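Local coordinates for protein inactive dihydroorotase-like domain (Chaetomium thermophilum, PDB 5NNL) that is an inactive relative of the dihydroorotases, built on the barrel fold of that family and apparently without catalytic activity of its own, at residues D131-L141 / V153-L164; V175-F185 / L206-S217. All coordinates share one frame; numbering follows the deposited sequence.

Both contacts join neighbouring strands and helices of an alpha/beta barrel, in series along the chain. From the N terminus, 131-141 comes first, just after strand 128-130; the chain then passes through the end of helix 134-146 and strand 151-153 before 153-164 closes the short loop of contact 1. Helix 159-170 leads on to strand 175-180, which opens contact 2. Its larger loop, which includes the C191-C194 disulfide, closes when 206-217 returns to that strand. The loops neither nest nor cross. The contacts meet where V153 pairs through its backbone with T176 and D178; contact 2 then adds 215-217 on the other side of 175-180.

Contact 1. Residues D131-L141 / V153-L164; sequences DARTTDLASIL and VSAVTTKDDIKL
V153, at the end of strand 151-153, sets CG2 3.6 Å from CD1 of L137, the two side chains crossing at about a right angle. Here two helices on the outside of the (beta/alpha)8 barrel of the dihydroorotase family, 134-141 and 159-164, run almost parallel, 16° apart. S154 follows, its carbonyl O taking a hydrogen bond from R133 NH2 (2.9 Å, N-H...O angle 162°) that lies near the guanidinium plane. The arginine chain bends at chi2 (-60°) and runs back along its own segment, where D131 O stands over one face of the guanidinium. Further on, T158 is the N-cap of helix 159-164, its OG1 accepting from D161 N (3.0 Å). The same D161 carries the polar hub, its carboxylate. Its OD1 is met on the syn side by T134 N at 3.1 Å, while OD2 receives a 2.6 Å hydrogen bond from a water that also donates to A132 O and accepts from R133 NH2. Arginine and aspartate are thus linked through water and not by a direct salt bridge. One helical turn later L164 closes the apolar flank: its CD2 meets L137 CD2 tip to tip at 4.1 Å and also touches CB of A138.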
loop_
_atom_site.group_PDB
_atom_site.type_symbol
_atom_site.label_atom_id
_atom_site.label_comp_id
_atom_site.label_asym_id
_atom_site.label_seq_id
_atom_site.Cartn_x
_atom_site.Cartn_y
_atom_site.Cartn_z
ATOM N N ASP A 131 -2.287 3.232 -10.816
ATOM C CA ASP A 131 -2.836 1.890 -10.951
ATOM C C ASP A 131 -3.246 1.589 -12.390
ATOM O O ASP A 131 -4.074 0.702 -12.626
ATOM C CB ASP A 131 -4.025 1.698 -10.005
ATOM C CG ASP A 131 -5.174 2.640 -10.305
ATOM O OD1 ASP A 131 -5.015 3.537 -11.161
ATOM O OD2 ASP A 131 -6.244 2.480 -9.681
ATOM N N ALA A 132 -2.674 2.309 -13.355
ATOM C CA ALA A 132 -3.035 2.133 -14.756
ATOM C C ALA A 132 -2.760 0.704 -15.211
ATOM O O ALA A 132 -1.856 0.031 -14.708
ATOM C CB ALA A 132 -2.256 3.116 -15.633
ATOM N N ARG A 133 -3.560 0.243 -16.175
ATOM C CA ARG A 133 -3.403 -1.071 -16.780
ATOM C C ARG A 133 -3.281 -0.930 -18.290
ATOM O O ARG A 133 -3.627 0.103 -18.871
ATOM C CB ARG A 133 -4.583 -2.004 -16.475
ATOM C CG ARG A 133 -5.064 -2.000 -15.038
ATOM C CD ARG A 133 -3.975 -2.429 -14.079
ATOM N NE ARG A 133 -4.463 -2.432 -12.703
ATOM C CZ ARG A 133 -3.702 -2.269 -11.623
ATOM N NH1 ARG A 133 -4.264 -2.293 -10.425
ATOM N NH2 ARG A 133 -2.391 -2.074 -11.732
ATOM N N THR A 134 -2.787 -2.002 -18.911
ATOM C CA THR A 134 -2.707 -2.147 -20.362
ATOM C C THR A 134 -2.342 -0.841 -21.057
ATOM O O THR A 134 -1.254 -0.298 -20.835
ATOM C CB THR A 134 -4.028 -2.695 -20.913
ATOM O OG1 THR A 134 -5.058 -1.703 -20.792
ATOM C CG2 THR A 134 -4.445 -3.957 -20.162
ATOM N N THR A 135 -3.240 -0.322 -21.897
ATOM C CA THR A 135 -2.886 0.826 -22.722
ATOM C C THR A 135 -2.733 2.096 -21.894
ATOM O O THR A 135 -1.892 2.943 -22.216
ATOM C CB THR A 135 -3.922 1.019 -23.830
ATOM O OG1 THR A 135 -5.245 0.890 -23.293
ATOM C CG2 THR A 135 -3.719 -0.027 -24.916
ATOM N N ASP A 136 -3.525 2.254 -20.831
ATOM C CA ASP A 136 -3.290 3.362 -19.910
ATOM C C ASP A 136 -1.913 3.249 -19.272
ATOM O O ASP A 136 -1.200 4.249 -19.134
ATOM C CB ASP A 136 -4.362 3.396 -18.820
ATOM C CG ASP A 136 -5.746 3.695 -19.357
ATOM O OD1 ASP A 136 -5.855 4.250 -20.472
ATOM O OD2 ASP A 136 -6.726 3.387 -18.648
ATOM N N LEU A 137 -1.528 2.033 -18.869
ATOM C CA LEU A 137 -0.209 1.820 -18.279
ATOM C C LEU A 137 0.896 2.202 -19.256
ATOM O O LEU A 137 1.822 2.945 -18.909
ATOM C CB LEU A 137 -0.056 0.362 -17.843
ATOM C CG LEU A 137 1.323 -0.052 -17.318
ATOM C CD1 LEU A 137 1.749 0.827 -16.148
ATOM C CD2 LEU A 137 1.320 -1.521 -16.913
ATOM N N ALA A 138 0.822 1.693 -20.488
ATOM C CA ALA A 138 1.828 2.046 -21.483
ATOM C C ALA A 138 1.858 3.548 -21.735
ATOM O O ALA A 138 2.922 4.106 -22.020
ATOM C CB ALA A 138 1.568 1.284 -22.784
ATOM N N SER A 139 0.712 4.224 -21.610
ATOM C CA SER A 139 0.658 5.665 -21.853
ATOM C C SER A 139 1.421 6.439 -20.785
ATOM O O SER A 139 2.175 7.370 -21.097
ATOM C CB SER A 139 -0.793 6.135 -21.900
ATOM O OG SER A 139 -1.500 5.499 -22.946
ATOM N N ILE A 140 1.216 6.091 -19.516
ATOM C CA ILE A 140 1.905 6.808 -18.451
ATOM C C ILE A 140 3.375 6.398 -18.383
ATOM O O ILE A 140 4.226 7.196 -17.975
ATOM C CB ILE A 140 1.172 6.592 -17.114
ATOM C CG1 ILE A 140 1.673 7.584 -16.061
ATOM C CG2 ILE A 140 1.327 5.157 -16.624
ATOM C CD1 ILE A 140 0.731 7.748 -14.891
ATOM N N LEU A 141 3.707 5.174 -18.802
ATOM C CA LEU A 141 5.110 4.780 -18.885
ATOM C C LEU A 141 5.841 5.555 -19.975
ATOM O O LEU A 141 7.032 5.859 -19.836
ATOM C CB LEU A 141 5.226 3.275 -19.138
ATOM C CG LEU A 141 4.830 2.322 -18.005
ATOM C CD1 LEU A 141 5.073 0.878 -18.424
ATOM C CD2 LEU A 141 5.583 2.637 -16.718
ATOM N N VAL A 153 4.059 1.770 -10.281
ATOM C CA VAL A 153 2.808 1.127 -10.671
ATOM C C VAL A 153 2.341 0.252 -9.518
ATOM O O VAL A 153 3.090 -0.606 -9.038
ATOM C CB VAL A 153 2.978 0.297 -11.954
ATOM C CG1 VAL A 153 1.645 -0.296 -12.386
ATOM C CG2 VAL A 153 3.567 1.150 -13.067
ATOM N N SER A 154 1.098 0.445 -9.100
ATOM C CA SER A 154 0.584 -0.170 -7.888
ATOM C C SER A 154 -0.430 -1.261 -8.208
ATOM O O SER A 154 -1.116 -1.222 -9.233
ATOM C CB SER A 154 -0.063 0.881 -6.984
ATOM O OG SER A 154 -0.308 0.357 -5.690
ATOM N N ALA A 155 -0.509 -2.238 -7.307
ATOM C CA ALA A 155 -1.490 -3.319 -7.377
ATOM C C ALA A 155 -1.470 -4.009 -8.741
ATOM O O ALA A 155 -2.508 -4.280 -9.345
ATOM C CB ALA A 155 -2.892 -2.802 -7.049
ATOM N N VAL A 156 -0.263 -4.311 -9.223
ATOM C CA VAL A 156 -0.146 -5.089 -10.449
ATOM C C VAL A 156 -0.770 -6.461 -10.226
ATOM O O VAL A 156 -0.575 -7.096 -9.181
ATOM C CB VAL A 156 1.321 -5.201 -10.896
ATOM C CG1 VAL A 156 1.417 -5.973 -12.210
ATOM C CG2 VAL A 156 1.941 -3.808 -11.058
ATOM N N THR A 157 -1.542 -6.916 -11.213
ATOM C CA THR A 157 -2.316 -8.144 -11.091
ATOM C C THR A 157 -2.192 -9.090 -12.280
ATOM O O THR A 157 -2.458 -10.284 -12.108
ATOM C CB THR A 157 -3.807 -7.819 -10.890
ATOM O OG1 THR A 157 -3.956 -6.826 -9.866
ATOM C CG2 THR A 157 -4.580 -9.065 -10.479
ATOM N N THR A 158 -1.800 -8.620 -13.462
ATOM C CA THR A 158 -1.863 -9.435 -14.666
ATOM C C THR A 158 -0.477 -9.792 -15.188
ATOM O O THR A 158 0.500 -9.064 -14.991
ATOM C CB THR A 158 -2.639 -8.723 -15.778
ATOM O OG1 THR A 158 -1.937 -7.537 -16.172
ATOM C CG2 THR A 158 -4.045 -8.360 -15.311
ATOM N N LYS A 159 -0.423 -10.936 -15.873
ATOM C CA LYS A 159 0.770 -11.329 -16.616
ATOM C C LYS A 159 1.163 -10.256 -17.623
ATOM O O LYS A 159 2.338 -9.885 -17.730
ATOM C CB LYS A 159 0.500 -12.658 -17.323
ATOM C CG LYS A 159 1.614 -13.160 -18.208
ATOM C CD LYS A 159 1.204 -14.464 -18.875
ATOM C CE LYS A 159 2.384 -15.178 -19.484
ATOM N NZ LYS A 159 1.958 -16.397 -20.241
ATOM N N ASP A 160 0.186 -9.757 -18.383
ATOM C CA ASP A 160 0.465 -8.760 -19.411
ATOM C C ASP A 160 1.155 -7.532 -18.824
ATOM O O ASP A 160 2.136 -7.030 -19.383
ATOM C CB ASP A 160 -0.837 -8.352 -20.108
ATOM C CG ASP A 160 -1.427 -9.465 -20.967
ATOM O OD1 ASP A 160 -0.677 -10.370 -21.389
ATOM O OD2 ASP A 160 -2.646 -9.421 -21.236
ATOM N N ASP A 161 0.650 -7.031 -17.693
ATOM C CA ASP A 161 1.201 -5.799 -17.134
ATOM C C ASP A 161 2.594 -6.025 -16.547
ATOM O O ASP A 161 3.493 -5.198 -16.744
ATOM C CB ASP A 161 0.251 -5.220 -16.081
ATOM C CG ASP A 161 -0.931 -4.470 -16.697
ATOM O OD1 ASP A 161 -1.011 -4.371 -17.939
ATOM O OD2 ASP A 161 -1.782 -3.970 -15.934
ATOM N N ILE A 162 2.807 -7.139 -15.841
ATOM C CA ILE A 162 4.117 -7.343 -15.225
ATOM C C ILE A 162 5.178 -7.568 -16.292
ATOM O O ILE A 162 6.345 -7.204 -16.101
ATOM C CB ILE A 162 4.082 -8.502 -14.205
ATOM C CG1 ILE A 162 5.282 -8.419 -13.250
ATOM C CG2 ILE A 162 4.084 -9.867 -14.898
ATOM C CD1 ILE A 162 5.284 -7.196 -12.339
ATOM N N LYS A 163 4.802 -8.147 -17.432
ATOM C CA LYS A 163 5.765 -8.345 -18.508
ATOM C C LYS A 163 6.098 -7.037 -19.214
ATOM O O LYS A 163 7.239 -6.843 -19.646
ATOM C CB LYS A 163 5.234 -9.366 -19.511
ATOM C CG LYS A 163 5.255 -10.795 -18.986
ATOM C CD LYS A 163 5.086 -11.809 -20.096
ATOM C CE LYS A 163 6.338 -11.897 -20.965
ATOM N NZ LYS A 163 6.290 -13.065 -21.884
ATOM N N LEU A 164 5.126 -6.134 -19.344
ATOM C CA LEU A 164 5.428 -4.814 -19.886
ATOM C C LEU A 164 6.355 -4.045 -18.956
ATOM O O LEU A 164 7.270 -3.351 -19.412
ATOM C CB LEU A 164 4.133 -4.035 -20.127
ATOM C CG LEU A 164 4.290 -2.590 -20.609
ATOM C CD1 LEU A 164 4.979 -2.531 -21.965
ATOM C CD2 LEU A 164 2.937 -1.904 -20.663
HETATM O O HOH W 1 -0.861 -2.666 -13.900
#

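Contact 2. Residues V175-F185 / L206-S217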
loop_
_atom_site.group_PDB
_atom_site.type_symbol
_atom_site.label_atom_id
_atom_site.label_comp_id
_atom_site.label_asym_id
_atom_site.label_seq_id
_atom_site.Cartn_x
_atom_site.Cartn_y
_atom_site.Cartn_z
ATOM N N VAL A 175 10.981 2.765 -13.780
ATOM C CA VAL A 175 9.699 2.258 -13.308
ATOM C C VAL A 175 9.931 1.270 -12.173
ATOM O O VAL A 175 10.868 0.465 -12.211
ATOM C CB VAL A 175 8.881 1.610 -14.449
ATOM C CG1 VAL A 175 9.656 0.511 -15.116
ATOM C CG2 VAL A 175 7.545 1.093 -13.930
ATOM N N THR A 176 9.078 1.352 -11.155
ATOM C CA THR A 176 8.994 0.358 -10.096
ATOM C C THR A 176 7.534 -0.040 -9.941
ATOM O O THR A 176 6.639 0.599 -10.497
ATOM C CB THR A 176 9.553 0.888 -8.765
ATOM O OG1 THR A 176 8.767 1.997 -8.315
ATOM C CG2 THR A 176 11.001 1.331 -8.927
ATOM N N CYS A 177 7.281 -1.110 -9.189
ATOM C CA CYS A 177 5.908 -1.570 -9.044
ATOM C C CYS A 177 5.733 -2.339 -7.746
ATOM O O CYS A 177 6.700 -2.785 -7.125
ATOM C CB CYS A 177 5.483 -2.461 -10.218
ATOM S SG CYS A 177 6.392 -4.021 -10.323
ATOM N N ASP A 178 4.470 -2.504 -7.356
ATOM C CA ASP A 178 4.113 -3.357 -6.236
ATOM C C ASP A 178 2.947 -4.256 -6.620
ATOM O O ASP A 178 2.255 -4.029 -7.615
ATOM C CB ASP A 178 3.742 -2.547 -4.976
ATOM C CG ASP A 178 2.437 -1.784 -5.120
ATOM O OD1 ASP A 178 2.486 -0.550 -5.314
ATOM O OD2 ASP A 178 1.359 -2.413 -5.030
ATOM N N VAL A 179 2.764 -5.304 -5.822
ATOM C CA VAL A 179 1.563 -6.124 -5.859
ATOM C C VAL A 179 0.984 -6.142 -4.455
ATOM O O VAL A 179 1.713 -6.087 -3.460
ATOM C CB VAL A 179 1.826 -7.567 -6.356
ATOM C CG1 VAL A 179 2.607 -7.556 -7.654
ATOM C CG2 VAL A 179 2.556 -8.382 -5.309
ATOM N N CYS A 180 -0.338 -6.209 -4.378
ATOM C CA CYS A 180 -0.991 -6.420 -3.097
ATOM C C CYS A 180 -0.751 -7.849 -2.635
ATOM O O CYS A 180 -0.793 -8.789 -3.433
ATOM C CB CYS A 180 -2.490 -6.152 -3.206
ATOM S SG CYS A 180 -2.908 -4.548 -3.904
ATOM N N VAL A 181 -0.513 -8.015 -1.334
ATOM C CA VAL A 181 -0.151 -9.328 -0.806
ATOM C C VAL A 181 -1.235 -10.356 -1.115
ATOM O O VAL A 181 -0.936 -11.497 -1.484
ATOM C CB VAL A 181 0.127 -9.236 0.707
ATOM C CG1 VAL A 181 0.303 -10.633 1.317
ATOM C CG2 VAL A 181 1.368 -8.385 0.964
ATOM N N TYR A 182 -2.505 -9.981 -0.953
ATOM C CA TYR A 182 -3.590 -10.919 -1.233
ATOM C C TYR A 182 -3.518 -11.457 -2.656
ATOM O O TYR A 182 -3.913 -12.602 -2.903
ATOM C CB TYR A 182 -4.949 -10.251 -1.013
ATOM C CG TYR A 182 -5.502 -10.323 0.397
ATOM C CD1 TYR A 182 -4.728 -10.767 1.464
ATOM C CD2 TYR A 182 -6.815 -9.949 0.656
ATOM C CE1 TYR A 182 -5.249 -10.826 2.745
ATOM C CE2 TYR A 182 -7.341 -10.005 1.927
ATOM C CZ TYR A 182 -6.560 -10.442 2.967
ATOM O OH TYR A 182 -7.106 -10.488 4.228
ATOM N N SER A 183 -3.032 -10.649 -3.602
ATOM C CA SER A 183 -2.962 -11.091 -4.991
ATOM C C SER A 183 -2.130 -12.358 -5.149
ATOM O O SER A 183 -2.373 -13.145 -6.070
ATOM C CB SER A 183 -2.381 -9.984 -5.870
ATOM O OG SER A 183 -3.247 -8.868 -5.947
ATOM N N LEU A 184 -1.137 -12.566 -4.282
ATOM C CA LEU A 184 -0.274 -13.735 -4.403
ATOM C C LEU A 184 -0.891 -14.997 -3.817
ATOM O O LEU A 184 -0.406 -16.096 -4.107
ATOM C CB LEU A 184 1.073 -13.472 -3.723
ATOM C CG LEU A 184 2.005 -12.436 -4.361
ATOM C CD1 LEU A 184 3.341 -12.418 -3.640
ATOM C CD2 LEU A 184 2.218 -12.697 -5.849
ATOM N N PHE A 185 -1.949 -14.872 -3.014
ATOM C CA PHE A 185 -2.523 -16.008 -2.308
ATOM C C PHE A 185 -4.016 -16.184 -2.549
ATOM O O PHE A 185 -4.616 -17.097 -1.969
ATOM C CB PHE A 185 -2.254 -15.872 -0.806
ATOM C CG PHE A 185 -0.806 -15.696 -0.476
ATOM C CD1 PHE A 185 0.027 -16.793 -0.375
ATOM C CD2 PHE A 185 -0.275 -14.431 -0.279
ATOM C CE1 PHE A 185 1.360 -16.637 -0.083
ATOM C CE2 PHE A 185 1.062 -14.267 0.019
ATOM C CZ PHE A 185 1.881 -15.372 0.116
ATOM N N LEU A 206 2.998 -13.644 -11.606
ATOM C CA LEU A 206 3.494 -12.771 -10.547
ATOM C C LEU A 206 4.584 -13.460 -9.732
ATOM O O LEU A 206 5.631 -12.867 -9.446
ATOM C CB LEU A 206 2.340 -12.337 -9.641
ATOM C CG LEU A 206 1.235 -11.484 -10.275
ATOM C CD1 LEU A 206 0.152 -11.193 -9.250
ATOM C CD2 LEU A 206 1.792 -10.186 -10.845
ATOM N N TRP A 207 4.351 -14.715 -9.342
ATOM C CA TRP A 207 5.360 -15.458 -8.596
ATOM C C TRP A 207 6.641 -15.629 -9.399
ATOM O O TRP A 207 7.735 -15.667 -8.823
ATOM C CB TRP A 207 4.804 -16.818 -8.179
ATOM C CG TRP A 207 3.945 -16.732 -6.957
ATOM C CD1 TRP A 207 2.582 -16.669 -6.909
ATOM C CD2 TRP A 207 4.399 -16.683 -5.601
ATOM N NE1 TRP A 207 2.160 -16.585 -5.602
ATOM C CE2 TRP A 207 3.256 -16.592 -4.780
ATOM C CE3 TRP A 207 5.660 -16.711 -5.002
ATOM C CZ2 TRP A 207 3.340 -16.529 -3.389
ATOM C CZ3 TRP A 207 5.742 -16.647 -3.623
ATOM C CH2 TRP A 207 4.589 -16.558 -2.832
ATOM N N GLU A 208 6.533 -15.714 -10.722
ATOM C CA GLU A 208 7.702 -15.877 -11.575
ATOM C C GLU A 208 8.395 -14.563 -11.898
ATOM O O GLU A 208 9.429 -14.582 -12.574
ATOM C CB GLU A 208 7.301 -16.575 -12.873
ATOM C CG GLU A 208 6.851 -18.008 -12.680
ATOM C CD GLU A 208 6.362 -18.630 -13.967
ATOM O OE1 GLU A 208 6.331 -17.912 -14.989
ATOM O OE2 GLU A 208 6.009 -19.828 -13.956
ATOM N N HIS A 209 7.853 -13.427 -11.449
ATOM C CA HIS A 209 8.480 -12.129 -11.673
ATOM C C HIS A 209 8.829 -11.420 -10.369
ATOM O O HIS A 209 8.964 -10.192 -10.351
ATOM C CB HIS A 209 7.578 -11.240 -12.530
ATOM C CG HIS A 209 7.537 -11.640 -13.971
ATOM N ND1 HIS A 209 6.769 -12.688 -14.429
ATOM C CD2 HIS A 209 8.183 -11.146 -15.053
ATOM C CE1 HIS A 209 6.936 -12.816 -15.734
ATOM N NE2 HIS A 209 7.791 -11.892 -16.136
ATOM N N LEU A 210 8.984 -12.161 -9.277
ATOM C CA LEU A 210 9.345 -11.546 -8.004
ATOM C C LEU A 210 10.554 -10.618 -8.088
ATOM O O LEU A 210 10.542 -9.581 -7.409
ATOM C CB LEU A 210 9.581 -12.640 -6.953
ATOM C CG LEU A 210 8.333 -13.409 -6.518
ATOM C CD1 LEU A 210 8.717 -14.566 -5.601
ATOM C CD2 LEU A 210 7.339 -12.506 -5.830
ATOM N N PRO A 211 11.609 -10.918 -8.852
ATOM C CA PRO A 211 12.694 -9.929 -9.005
ATOM C C PRO A 211 12.220 -8.607 -9.578
ATOM O O PRO A 211 12.796 -7.556 -9.264
ATOM C CB PRO A 211 13.677 -10.633 -9.953
ATOM C CG PRO A 211 13.402 -12.084 -9.764
ATOM C CD PRO A 211 11.930 -12.189 -9.517
ATOM N N ILE A 212 11.176 -8.631 -10.407
ATOM C CA ILE A 212 10.658 -7.415 -11.025
ATOM C C ILE A 212 9.799 -6.626 -10.050
ATOM O O ILE A 212 9.676 -5.404 -10.174
ATOM C CB ILE A 212 9.863 -7.779 -12.294
ATOM C CG1 ILE A 212 10.750 -8.538 -13.288
ATOM C CG2 ILE A 212 9.229 -6.537 -12.935
ATOM C CD1 ILE A 212 12.104 -7.907 -13.552
ATOM N N ILE A 213 9.183 -7.297 -9.084
ATOM C CA ILE A 213 8.309 -6.632 -8.128
ATOM C C ILE A 213 9.179 -6.020 -7.037
ATOM O O ILE A 213 9.900 -6.732 -6.330
ATOM C CB ILE A 213 7.283 -7.616 -7.549
ATOM C CG1 ILE A 213 6.535 -8.321 -8.688
ATOM C CG2 ILE A 213 6.303 -6.890 -6.641
ATOM C CD1 ILE A 213 5.657 -9.466 -8.247
ATOM N N ASP A 214 9.124 -4.698 -6.911
ATOM C CA ASP A 214 9.972 -3.975 -5.972
ATOM C C ASP A 214 9.375 -3.901 -4.574
ATOM O O ASP A 214 10.126 -3.881 -3.593
ATOM C CB ASP A 214 10.228 -2.557 -6.495
ATOM C CG ASP A 214 10.869 -2.552 -7.871
ATOM O OD1 ASP A 214 12.060 -2.914 -7.983
ATOM O OD2 ASP A 214 10.169 -2.218 -8.851
ATOM N N VAL A 215 8.045 -3.889 -4.461
ATOM C CA VAL A 215 7.367 -3.581 -3.209
ATOM C C VAL A 215 6.144 -4.471 -3.038
ATOM O O VAL A 215 5.454 -4.811 -4.002
ATOM C CB VAL A 215 6.948 -2.093 -3.162
ATOM C CG1 VAL A 215 6.136 -1.783 -1.904
ATOM C CG2 VAL A 215 8.163 -1.190 -3.251
ATOM N N PHE A 216 5.873 -4.840 -1.787
ATOM C CA PHE A 216 4.591 -5.405 -1.398
ATOM C C PHE A 216 3.763 -4.322 -0.722
ATOM O O PHE A 216 4.282 -3.544 0.083
ATOM C CB PHE A 216 4.758 -6.584 -0.434
ATOM C CG PHE A 216 5.254 -7.852 -1.077
ATOM C CD1 PHE A 216 4.791 -8.258 -2.317
ATOM C CD2 PHE A 216 6.173 -8.648 -0.420
ATOM C CE1 PHE A 216 5.248 -9.428 -2.889
ATOM C CE2 PHE A 216 6.629 -9.817 -0.987
ATOM C CZ PHE A 216 6.170 -10.209 -2.217
ATOM N N SER A 217 2.477 -4.275 -1.050
ATOM C CA SER A 217 1.549 -3.379 -0.383
ATOM C C SER A 217 0.365 -4.185 0.121
ATOM O O SER A 217 0.151 -5.332 -0.274
ATOM C CB SER A 217 1.057 -2.258 -1.313
ATOM O OG SER A 217 0.211 -2.775 -2.324
#
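V179 and I213 form the apolar centre, CG1 of the valine lying 3.6 Å from CD1 of the isoleucine, where strand 215-217 joins strand 175-180 in parallel register as the last two parallel strands of a (beta/alpha)8 barrel. With chi1 near -50°, V179 forks: CG1 turns to I213, while CG2 meets the F216 ring at its edge, in plane. L184 links F216 to W207. Its CD1 approaches F216 CE1 at 3.6 Å, and its CD2 sits over one face of the W207 indole, 4.1 Å from the five-membered ring's centroid. Beyond it, the edge of W207 points toward the face of F185 in an offset T-shaped pair, planes 83° apart. The N-H of the indole helps to set its rotation: NE1 donates to L184 O (3.0 Å) in the carbonyl plane, on a lone pair.

Outward, the backbones take over. V179 N bonds to V215 O, S217 N to V179 O and V181 N to S217 O. At one end of this pairing D214 grips C177 twice: its N donates to C177 O, and its OD2 accepts from C177 N at 3.1 Å through the anti lone pair, with K169 as salt-bridge partner. At the polar edge D178 OD1 is held by H152 and S154, and OD2 by A155 N; S217 OG donates a hydrogen bond to that OD2 at 3.0 Å, from above the carboxylate plane, 62° out of it.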